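Local coordinates for sulfur carrier protein ThiS adenylyltransferase (Escherichia coli, PDB 1ZUD) that catalyses the ATP-dependent adenylation of the C-terminal glycine of the sulfur carrier ThiS, an activating step in thiamin biosynthesis, at residues C[42-47]-C[89-94]; C[195-200]-C[220-225]; C[120-125]-C[133-138]; C[29-34]-C[207-212]. All coordinates share one frame; numbering follows the deposited sequence. Where two conformers were deposited one is given.

Contact 1 of 4, residues C[42-47]-C[89-94]; sequences PAALYL and QRLTQL
Leu45 and Leu91 sit where helices 42-47 and 89-94 come together, their CA atoms 6.7 Å apart; the two short axes approach to 10.2 Å and run in nearly the same direction, with a signed crossing of -29°. Leu91 points toward helix 42-47 and splits its methyls between two targets. Its CD1 meets Ala44 CB at 3.9 Å, while CD2 lies against the backbone, 3.8 Å from Leu45 CA and just as near the carbonyl oxygen of Ala44. One turn on, Leu94 has CG anti to its own N (chi1 174°), and this swings CD2 across to 3.6 Å from Leu45 O. The Leu94 side chain runs at about a right angle to that of Leu45, whose CD2 touches Leu94 CD2 at 3.9 Å and Leu91 CD2 at 4.0 Å, so that this methyl serves both leucines at once. Ala44 and Leu91 both touch Leu57 of strand 54-58, and Leu94 packs on Phe74 of the second subunit. Helix 40-50 follows what appears to be the glycine-rich turn of the Rossmann-type nucleotide fold, and helix 83-94 flanks it on the same side of the sheet. No hydrogen bond crosses the interface: methyls meet methyls and backbone in a fully buried place, which implies that cohesion comes from dispersion and the exclusion of water.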
# COMPACT_ATOMS: atom_id res chain seq x y z
N PRO C 42 1.20 10.36 -5.02
CA PRO C 42 -0.08 9.71 -4.64
C PRO C 42 -0.62 10.28 -3.33
O PRO C 42 -1.84 10.40 -3.16
CB PRO C 42 0.25 8.24 -4.47
CG PRO C 42 1.73 8.22 -4.33
CD PRO C 42 2.31 9.40 -5.01
N ALA C 43 0.27 10.62 -2.38
CA ALA C 43 -0.26 11.18 -1.14
C ALA C 43 -1.06 12.46 -1.42
O ALA C 43 -2.17 12.67 -0.88
CB ALA C 43 0.88 11.48 -0.13
N ALA C 44 -0.54 13.32 -2.27
CA ALA C 44 -1.27 14.56 -2.55
C ALA C 44 -2.63 14.27 -3.26
O ALA C 44 -3.65 14.90 -2.94
CB ALA C 44 -0.40 15.50 -3.42
N LEU C 45 -2.64 13.33 -4.22
CA LEU C 45 -3.85 13.00 -4.97
C LEU C 45 -4.92 12.53 -3.98
O LEU C 45 -6.05 12.96 -4.05
CB LEU C 45 -3.59 11.86 -5.99
CG LEU C 45 -3.13 12.39 -7.36
CD1 LEU C 45 -2.35 11.31 -8.12
CD2 LEU C 45 -4.35 12.95 -8.14
N TYR C 46 -4.57 11.61 -3.09
CA TYR C 46 -5.56 11.08 -2.13
C TYR C 46 -6.00 12.09 -1.11
O TYR C 46 -7.18 12.08 -0.67
CB TYR C 46 -5.03 9.81 -1.43
CG TYR C 46 -5.11 8.61 -2.33
CD1 TYR C 46 -3.95 8.12 -2.96
CD2 TYR C 46 -6.35 8.05 -2.66
CE1 TYR C 46 -4.03 7.11 -3.92
CE2 TYR C 46 -6.44 7.00 -3.60
CZ TYR C 46 -5.26 6.55 -4.23
OH TYR C 46 -5.32 5.51 -5.13
N LEU C 47 -5.07 12.91 -0.66
CA LEU C 47 -5.40 13.95 0.34
C LEU C 47 -6.33 14.98 -0.34
O LEU C 47 -7.30 15.46 0.26
CB LEU C 47 -4.11 14.57 0.87
CG LEU C 47 -3.65 14.13 2.30
CD1 LEU C 47 -4.49 13.01 2.93
CD2 LEU C 47 -2.19 13.79 2.23
N GLN C 89 -1.71 22.66 -10.37
CA GLN C 89 -2.68 22.73 -11.47
C GLN C 89 -3.46 21.43 -11.68
O GLN C 89 -4.66 21.43 -11.89
CB GLN C 89 -1.94 23.12 -12.77
CG GLN C 89 -1.38 24.51 -12.65
CD GLN C 89 -0.61 24.97 -13.87
OE1 GLN C 89 -0.33 24.19 -14.79
NE2 GLN C 89 -0.24 26.25 -13.89
N ARG C 90 -2.75 20.30 -11.64
CA ARG C 90 -3.44 19.04 -11.81
C ARG C 90 -4.41 18.73 -10.66
O ARG C 90 -5.52 18.23 -10.87
CB ARG C 90 -2.42 17.93 -11.96
CG ARG C 90 -1.73 17.98 -13.33
CD ARG C 90 -2.78 18.30 -14.42
NE ARG C 90 -2.28 18.26 -15.79
CZ ARG C 90 -1.59 17.24 -16.30
NH1 ARG C 90 -1.31 16.18 -15.54
NH2 ARG C 90 -1.17 17.29 -17.56
N LEU C 91 -4.00 19.04 -9.44
CA LEU C 91 -4.84 18.77 -8.28
C LEU C 91 -6.07 19.69 -8.26
O LEU C 91 -7.14 19.27 -7.82
CB LEU C 91 -4.01 18.92 -6.98
CG LEU C 91 -2.92 17.83 -6.74
CD1 LEU C 91 -2.06 18.28 -5.58
CD2 LEU C 91 -3.55 16.46 -6.44
N THR C 92 -5.96 20.92 -8.73
CA THR C 92 -7.18 21.70 -8.71
C THR C 92 -8.17 21.15 -9.73
O THR C 92 -9.37 21.35 -9.56
CB THR C 92 -7.01 23.27 -8.92
OG1 THR C 92 -7.49 23.67 -10.20
CG2 THR C 92 -5.61 23.70 -8.70
N GLN C 93 -7.69 20.42 -10.74
CA GLN C 93 -8.59 19.81 -11.73
C GLN C 93 -9.38 18.70 -11.03
O GLN C 93 -10.58 18.46 -11.32
CB GLN C 93 -7.78 19.19 -12.88
CG GLN C 93 -7.33 20.19 -13.94
CD GLN C 93 -6.27 19.63 -14.86
OE1 GLN C 93 -6.34 18.47 -15.27
NE2 GLN C 93 -5.29 20.45 -15.20
N LEU C 94 -8.71 17.99 -10.13
CA LEU C 94 -9.36 16.93 -9.39
C LEU C 94 -10.36 17.53 -8.40
O LEU C 94 -11.53 17.11 -8.28
CB LEU C 94 -8.29 16.12 -8.64
CG LEU C 94 -8.83 15.04 -7.70
CD1 LEU C 94 -9.53 13.91 -8.48
CD2 LEU C 94 -7.66 14.51 -6.86

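Contact 2 of 4, residues C[195-200]-C[220-225]; sequences GVMGTL and RLFDGK
Phe222 is met by two side chains of helix 195-200. Val196 brings CG2 to its ring, 4.0 Å from Phe222 CE2 and nearly as close to Phe222 CD2; that methyl occupies the crowded position between the valine's backbone N and carbonyl carbon. Met197 folds back at chi2 and chi3 (-48° and -60°), setting SD 4.1 Å from Phe222 CB in an oblique Met-aromatic contact, the sulfur 5.4 Å from the ring centroid. Further along the helix, Leu200 CD2 touches Arg220 NH2 at 4.1 Å. That guanidinium also reaches the helix through a water, which accepts from Arg220 NH2 and donates to Leu200 O at 2.9 Å, while NH1 is taken by a salt bridge to Glu204. The next shell helps position these groups. Gly224 N lies over the centre of one face of the Phe222 ring, 3.9 Å above it, and Trp229 stacks with the same ring. Past the ring along the chain, Asp223 OD1 accepts from Lys225 N at 2.8 Å, an Asx turn that begins the bend between strands 218-223 and 228-233. On the helix, Thr199 OG1 and Thr199 N grip Gly195 O from opposite faces of its plane. The whole is a long helix laid over the antiparallel end of a mixed sheet, its short axis 154° from the strand direction, as part of the Rossmann-like ThiF domain.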
# COMPACT_ATOMS: atom_id res chain seq x y z
N GLY C 195 4.70 3.91 -4.44
CA GLY C 195 3.31 4.37 -4.47
C GLY C 195 2.52 3.86 -3.24
O GLY C 195 1.75 4.64 -2.65
N VAL C 196 2.69 2.59 -2.87
CA VAL C 196 1.94 2.15 -1.72
C VAL C 196 2.36 2.88 -0.44
O VAL C 196 1.50 3.23 0.37
CB VAL C 196 2.01 0.62 -1.44
CG1 VAL C 196 1.49 -0.15 -2.63
CG2 VAL C 196 3.36 0.19 -1.04
N MET C 197 3.65 3.20 -0.32
CA MET C 197 4.12 3.92 0.89
C MET C 197 3.54 5.31 0.93
O MET C 197 3.11 5.78 1.98
CB MET C 197 5.67 3.98 0.92
CG MET C 197 6.34 2.59 0.83
SD MET C 197 5.69 1.28 1.95
CE MET C 197 6.02 2.10 3.61
N GLY C 198 3.51 6.00 -0.21
CA GLY C 198 2.94 7.33 -0.15
C GLY C 198 1.44 7.31 0.09
O GLY C 198 0.89 8.18 0.77
N THR C 199 0.75 6.33 -0.51
CA THR C 199 -0.70 6.23 -0.29
C THR C 199 -0.95 5.94 1.21
O THR C 199 -1.92 6.46 1.82
CB THR C 199 -1.31 5.09 -1.16
OG1 THR C 199 -1.02 5.40 -2.52
CG2 THR C 199 -2.86 5.00 -1.01
N LEU C 200 -0.10 5.11 1.81
CA LEU C 200 -0.25 4.82 3.26
C LEU C 200 0.00 6.08 4.10
O LEU C 200 -0.61 6.25 5.13
CB LEU C 200 0.71 3.71 3.69
CG LEU C 200 0.23 2.36 3.18
CD1 LEU C 200 1.35 1.30 3.41
CD2 LEU C 200 -1.13 2.02 3.82
N ARG C 220 6.96 0.62 10.30
CA ARG C 220 6.35 -0.41 9.46
C ARG C 220 7.28 -0.64 8.25
O ARG C 220 7.65 0.28 7.56
CB ARG C 220 4.96 0.06 9.07
CG ARG C 220 4.04 0.05 10.30
CD ARG C 220 2.88 1.03 10.21
NE ARG C 220 2.02 0.75 9.05
CZ ARG C 220 1.01 1.53 8.66
NH1 ARG C 220 0.70 2.65 9.33
NH2 ARG C 220 0.32 1.21 7.56
N LEU C 221 7.68 -1.88 8.05
CA LEU C 221 8.63 -2.21 6.98
C LEU C 221 7.93 -3.13 5.97
O LEU C 221 7.24 -4.08 6.32
CB LEU C 221 9.88 -2.92 7.54
CG LEU C 221 10.57 -2.19 8.73
CD1 LEU C 221 11.72 -3.08 9.30
CD2 LEU C 221 11.17 -0.86 8.31
N PHE C 222 8.12 -2.81 4.71
CA PHE C 222 7.47 -3.59 3.65
C PHE C 222 8.52 -4.23 2.74
O PHE C 222 9.43 -3.55 2.29
CB PHE C 222 6.54 -2.65 2.84
CG PHE C 222 5.83 -3.33 1.66
CD1 PHE C 222 5.16 -4.53 1.84
CD2 PHE C 222 5.83 -2.73 0.41
CE1 PHE C 222 4.48 -5.17 0.79
CE2 PHE C 222 5.13 -3.35 -0.69
CZ PHE C 222 4.47 -4.56 -0.49
N ASP C 223 8.41 -5.53 2.47
CA ASP C 223 9.29 -6.18 1.48
C ASP C 223 8.28 -6.53 0.31
O ASP C 223 7.51 -7.47 0.43
CB ASP C 223 9.91 -7.47 2.04
CG ASP C 223 10.77 -8.22 1.00
OD1 ASP C 223 10.57 -8.04 -0.25
OD2 ASP C 223 11.62 -9.02 1.43
N GLY C 224 8.32 -5.77 -0.79
CA GLY C 224 7.41 -5.97 -1.91
C GLY C 224 7.65 -7.23 -2.69
O GLY C 224 6.81 -7.62 -3.51
N LYS C 225 8.81 -7.87 -2.47
CA LYS C 225 9.15 -9.11 -3.17
C LYS C 225 8.60 -10.32 -2.43
O LYS C 225 8.03 -11.25 -3.04
CB LYS C 225 10.69 -9.22 -3.32
CG LYS C 225 11.15 -9.61 -4.71
CD LYS C 225 12.64 -9.33 -4.93
CE LYS C 225 13.47 -10.52 -4.55
NZ LYS C 225 13.12 -11.71 -5.37
O HOH W 1 -1.19 3.90 6.72

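Contact 3 of 4, residues C[120-125]-C[133-138]; sequences DVVLDC and QEINAA
The Asp124 carboxylate is the flat group here, and Ile135 reaches over it: the CD1 methyl sits above the carboxylate plane, 3.8 Å from Asp124 OD1 and 4.1 Å from Asp124 CG. The polar ends of that group are held by other residues. Thr126 OG1 bonds to OD1, while Arg132, in a salt bridge, and Thr148 OG1 both engage OD2, so the carboxylate is pinned through both oxygens while a hydrocarbon lies across it. Asp124 leaves the strand on the helix side, and its chi1 of 166°, with CG trans to N, sets the flat of the carboxylate against the Ile135 methyl. Ile135 is also the helix's link to Val122. Its CG2 branch meets Val122 CG1 at 4.0 Å, the two side chains passing each other at a slant, so that the two ends of the forked isoleucine rest on alternate residues of strand 121-124. The nearest CA atoms, those of Asp124 and Ile135, are 7.4 Å apart. Ile34 and Leu146, from the strands flanking 121-124, also touch Ile135. Strand 121-124, helix 129-141 and strand 146-152 form a beta-alpha-beta unit; the loop and first turn of helix 129-141 carry ATP-binding residues, Thr131 among them. Ile135 adds only van der Waals contact, while Asp124 binds Arg132 of the same helix, Thr126 just after the strand and Thr148 on the next strand. Methyls and a salt bridge together hold the helix.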
# COMPACT_ATOMS: atom_id res chain seq x y z
N ASP C 120 -0.98 21.33 10.11
CA ASP C 120 -1.45 20.49 11.23
C ASP C 120 -0.66 19.19 11.24
O ASP C 120 -0.51 18.50 12.29
CB ASP C 120 -2.92 20.18 11.08
CG ASP C 120 -3.76 21.44 11.21
OD1 ASP C 120 -3.67 22.07 12.29
OD2 ASP C 120 -4.49 21.80 10.26
N VAL C 121 -0.18 18.81 10.08
CA VAL C 121 0.63 17.57 10.00
C VAL C 121 1.54 17.67 8.81
O VAL C 121 1.17 18.27 7.78
CB VAL C 121 -0.25 16.27 9.87
CG1 VAL C 121 -1.15 16.34 8.64
CG2 VAL C 121 0.66 15.05 9.72
N VAL C 122 2.73 17.09 8.92
CA VAL C 122 3.69 17.18 7.83
C VAL C 122 3.94 15.78 7.22
O VAL C 122 4.08 14.78 7.96
CB VAL C 122 5.04 17.77 8.36
CG1 VAL C 122 6.16 17.72 7.25
CG2 VAL C 122 4.82 19.19 8.87
N LEU C 123 3.96 15.71 5.89
CA LEU C 123 4.32 14.43 5.25
C LEU C 123 5.71 14.61 4.67
O LEU C 123 5.95 15.51 3.82
CB LEU C 123 3.39 14.02 4.11
CG LEU C 123 1.90 13.78 4.23
CD1 LEU C 123 1.44 12.65 3.28
CD2 LEU C 123 1.56 13.50 5.64
N ASP C 124 6.66 13.83 5.19
CA ASP C 124 8.04 13.85 4.69
C ASP C 124 8.12 12.83 3.52
O ASP C 124 8.11 11.63 3.73
CB ASP C 124 9.04 13.46 5.77
CG ASP C 124 10.44 13.12 5.22
OD1 ASP C 124 10.78 13.49 4.06
OD2 ASP C 124 11.21 12.46 5.95
N CYS C 125 8.19 13.35 2.31
CA CYS C 125 8.24 12.53 1.11
C CYS C 125 9.51 12.89 0.35
O CYS C 125 9.51 12.91 -0.89
CB CYS C 125 7.04 12.83 0.25
SG CYS C 125 5.48 12.56 1.06
N GLN C 133 16.39 14.79 8.27
CA GLN C 133 16.72 15.18 9.66
C GLN C 133 16.26 16.61 9.96
O GLN C 133 15.74 16.89 11.06
CB GLN C 133 18.23 15.06 9.92
CG GLN C 133 18.74 13.65 9.80
CD GLN C 133 18.39 12.81 11.02
OE1 GLN C 133 17.67 13.26 11.91
NE2 GLN C 133 18.89 11.57 11.05
N GLU C 134 16.38 17.52 8.96
CA GLU C 134 15.98 18.91 9.18
C GLU C 134 14.47 19.01 9.43
O GLU C 134 14.02 19.78 10.26
CB GLU C 134 16.40 19.83 7.98
CG GLU C 134 16.78 21.26 8.48
CD GLU C 134 16.74 22.41 7.44
OE1 GLU C 134 17.01 22.18 6.24
OE2 GLU C 134 16.45 23.56 7.83
N ILE C 135 13.67 18.25 8.68
CA ILE C 135 12.23 18.26 8.84
C ILE C 135 11.81 17.72 10.22
O ILE C 135 10.92 18.28 10.86
CB ILE C 135 11.55 17.40 7.71
CG1 ILE C 135 11.73 18.10 6.34
CG2 ILE C 135 10.06 17.22 7.98
CD1 ILE C 135 11.48 17.09 5.10
N ASN C 136 12.44 16.63 10.63
CA ASN C 136 12.16 16.02 11.90
C ASN C 136 12.48 17.02 13.03
O ASN C 136 11.70 17.16 13.98
CB ASN C 136 13.01 14.77 12.08
CG ASN C 136 12.91 14.19 13.51
OD1 ASN C 136 11.90 13.63 13.88
ND2 ASN C 136 13.98 14.36 14.31
N ALA C 137 13.61 17.70 12.92
CA ALA C 137 14.02 18.68 13.96
C ALA C 137 12.98 19.81 14.04
O ALA C 137 12.61 20.25 15.13
CB ALA C 137 15.40 19.27 13.63
N ALA C 138 12.49 20.27 12.89
CA ALA C 138 11.49 21.33 12.89
C ALA C 138 10.16 20.84 13.46
O ALA C 138 9.52 21.57 14.22
CB ALA C 138 11.24 21.87 11.44

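Contact 4 of 4, residues C[29-34]-C[207-212]; sequences SQVLII and KLLSGI
Val31 and Leu209 make the tight half of this contact: Val31 CG2 presses on Leu209 CD1 at 3.5 Å, closer than carbons usually sit. Leu209 points toward the strand, with CG anti to its carbonyl carbon (chi1 -61°), and divides its two methyls between the two strand residues. CD1 goes to the valine, and CD2 goes to Ser29, 3.8 Å from Ser29 CB and 3.7 Å from Ser29 OG. The serine half is looser and more polar. The hydroxyl meets the leucine only as a van der Waals neighbour; its hydrogen bond goes to Lys25 O in helix 19-27. Outward from there, the helix runs out: Leu209 itself is only partly exposed, but Gly211, just past the helix with positive phi, is exposed to solvent. Inward, Val121 of the neighbouring strand touches both Val31 and Leu209 and closes the apolar side. One leucine near the C-terminal end of helix 191-210 thus packs against the start of strand 30-34, with no hydrogen bond between the segments. Between the two, the contact is van der Waals throughout, with Ser29 OG engaged by Lys25 O.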
# COMPACT_ATOMS: atom_id res chain seq x y z
N SER C 29 -8.43 21.41 7.99
CA SER C 29 -7.02 21.15 8.25
C SER C 29 -6.06 21.64 7.20
O SER C 29 -6.45 21.95 6.03
CB SER C 29 -6.81 19.66 8.37
OG SER C 29 -7.66 19.11 9.32
N GLN C 30 -4.78 21.60 7.58
CA GLN C 30 -3.72 21.98 6.68
C GLN C 30 -2.62 20.94 6.69
O GLN C 30 -2.09 20.56 7.75
CB GLN C 30 -3.16 23.39 7.02
CG GLN C 30 -1.98 23.74 6.04
CD GLN C 30 -1.52 25.19 6.12
OE1 GLN C 30 -2.32 26.12 6.31
NE2 GLN C 30 -0.22 25.39 5.94
N VAL C 31 -2.22 20.48 5.50
CA VAL C 31 -1.16 19.46 5.43
C VAL C 31 -0.03 19.95 4.57
O VAL C 31 -0.25 20.56 3.48
CB VAL C 31 -1.71 18.11 4.82
CG1 VAL C 31 -0.53 17.12 4.51
CG2 VAL C 31 -2.63 17.41 5.83
N LEU C 32 1.18 19.77 5.06
CA LEU C 32 2.35 20.14 4.28
C LEU C 32 2.97 18.84 3.74
O LEU C 32 3.37 17.95 4.52
CB LEU C 32 3.40 20.91 5.12
CG LEU C 32 4.81 21.15 4.54
CD1 LEU C 32 4.79 22.11 3.29
CD2 LEU C 32 5.67 21.71 5.65
N ILE C 33 3.07 18.76 2.40
CA ILE C 33 3.71 17.61 1.75
C ILE C 33 5.08 18.10 1.22
O ILE C 33 5.17 18.98 0.33
CB ILE C 33 2.86 17.04 0.56
CG1 ILE C 33 1.46 16.60 1.10
CG2 ILE C 33 3.63 15.83 -0.11
CD1 ILE C 33 0.40 16.27 -0.03
N ILE C 34 6.15 17.56 1.79
CA ILE C 34 7.48 17.96 1.34
C ILE C 34 8.05 16.87 0.43
O ILE C 34 8.35 15.79 0.88
CB ILE C 34 8.39 18.18 2.54
CG1 ILE C 34 7.70 19.16 3.50
CG2 ILE C 34 9.69 18.82 2.09
CD1 ILE C 34 8.49 19.30 4.83
N LYS C 207 -6.47 9.71 9.15
CA LYS C 207 -6.82 9.20 10.48
C LYS C 207 -6.43 10.22 11.55
O LYS C 207 -7.23 10.49 12.50
CB LYS C 207 -6.14 7.84 10.76
CG LYS C 207 -6.75 6.69 9.93
CD LYS C 207 -6.19 5.32 10.33
CE LYS C 207 -4.68 5.27 10.05
NZ LYS C 207 -4.13 3.95 10.45
N LEU C 208 -5.23 10.80 11.41
CA LEU C 208 -4.79 11.75 12.41
C LEU C 208 -5.66 13.00 12.40
O LEU C 208 -6.07 13.48 13.46
CB LEU C 208 -3.35 12.16 12.18
CG LEU C 208 -2.99 13.45 12.93
CD1 LEU C 208 -2.70 13.15 14.39
CD2 LEU C 208 -1.79 14.05 12.29
N LEU C 209 -5.96 13.53 11.21
CA LEU C 209 -6.76 14.73 11.12
C LEU C 209 -8.23 14.52 11.48
O LEU C 209 -8.89 15.42 11.97
CB LEU C 209 -6.65 15.35 9.73
CG LEU C 209 -5.20 15.76 9.35
CD1 LEU C 209 -5.14 16.05 7.85
CD2 LEU C 209 -4.77 16.93 10.15
N SER C 210 -8.76 13.33 11.25
CA SER C 210 -10.18 13.19 11.56
C SER C 210 -10.37 12.67 12.99
O SER C 210 -11.46 12.55 13.47
CB SER C 210 -10.85 12.25 10.55
OG SER C 210 -10.27 10.98 10.60
N GLY C 211 -9.28 12.36 13.67
CA GLY C 211 -9.40 11.90 15.04
C GLY C 211 -9.71 10.43 15.21
O GLY C 211 -10.35 10.06 16.17
N ILE C 212 -9.25 9.58 14.29
CA ILE C 212 -9.50 8.16 14.38
C ILE C 212 -8.39 7.52 15.18
O ILE C 212 -7.22 7.66 14.87
CB ILE C 212 -9.58 7.55 12.96
CG1 ILE C 212 -10.88 8.05 12.31
CG2 ILE C 212 -9.58 6.04 13.00
CD1 ILE C 212 -10.91 7.88 10.86

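All four contacts are largely buried, and none has a direct hydrogen bond between its segments, yet they differ with place. Contacts 1, 2 and 4 share one side of the mixed sheet: helix 191-210 serves both 2 and 4 and packs on helix 40-50 of contact 1, where Ala43 CB meets Gly198 O at 3.4 Å. Contact 3 takes the other side, although its strand 121-124 pairs with strand 30-34 of contact 4, Leu123 N lying 2.7 Å from Leu32 O. Contact 1 has only apolar side chains, helix on helix; contact 2 adds a ring, a sulfur and a water; contact 3 includes a carboxylate near the nucleotide site; contact 4 borders solvent.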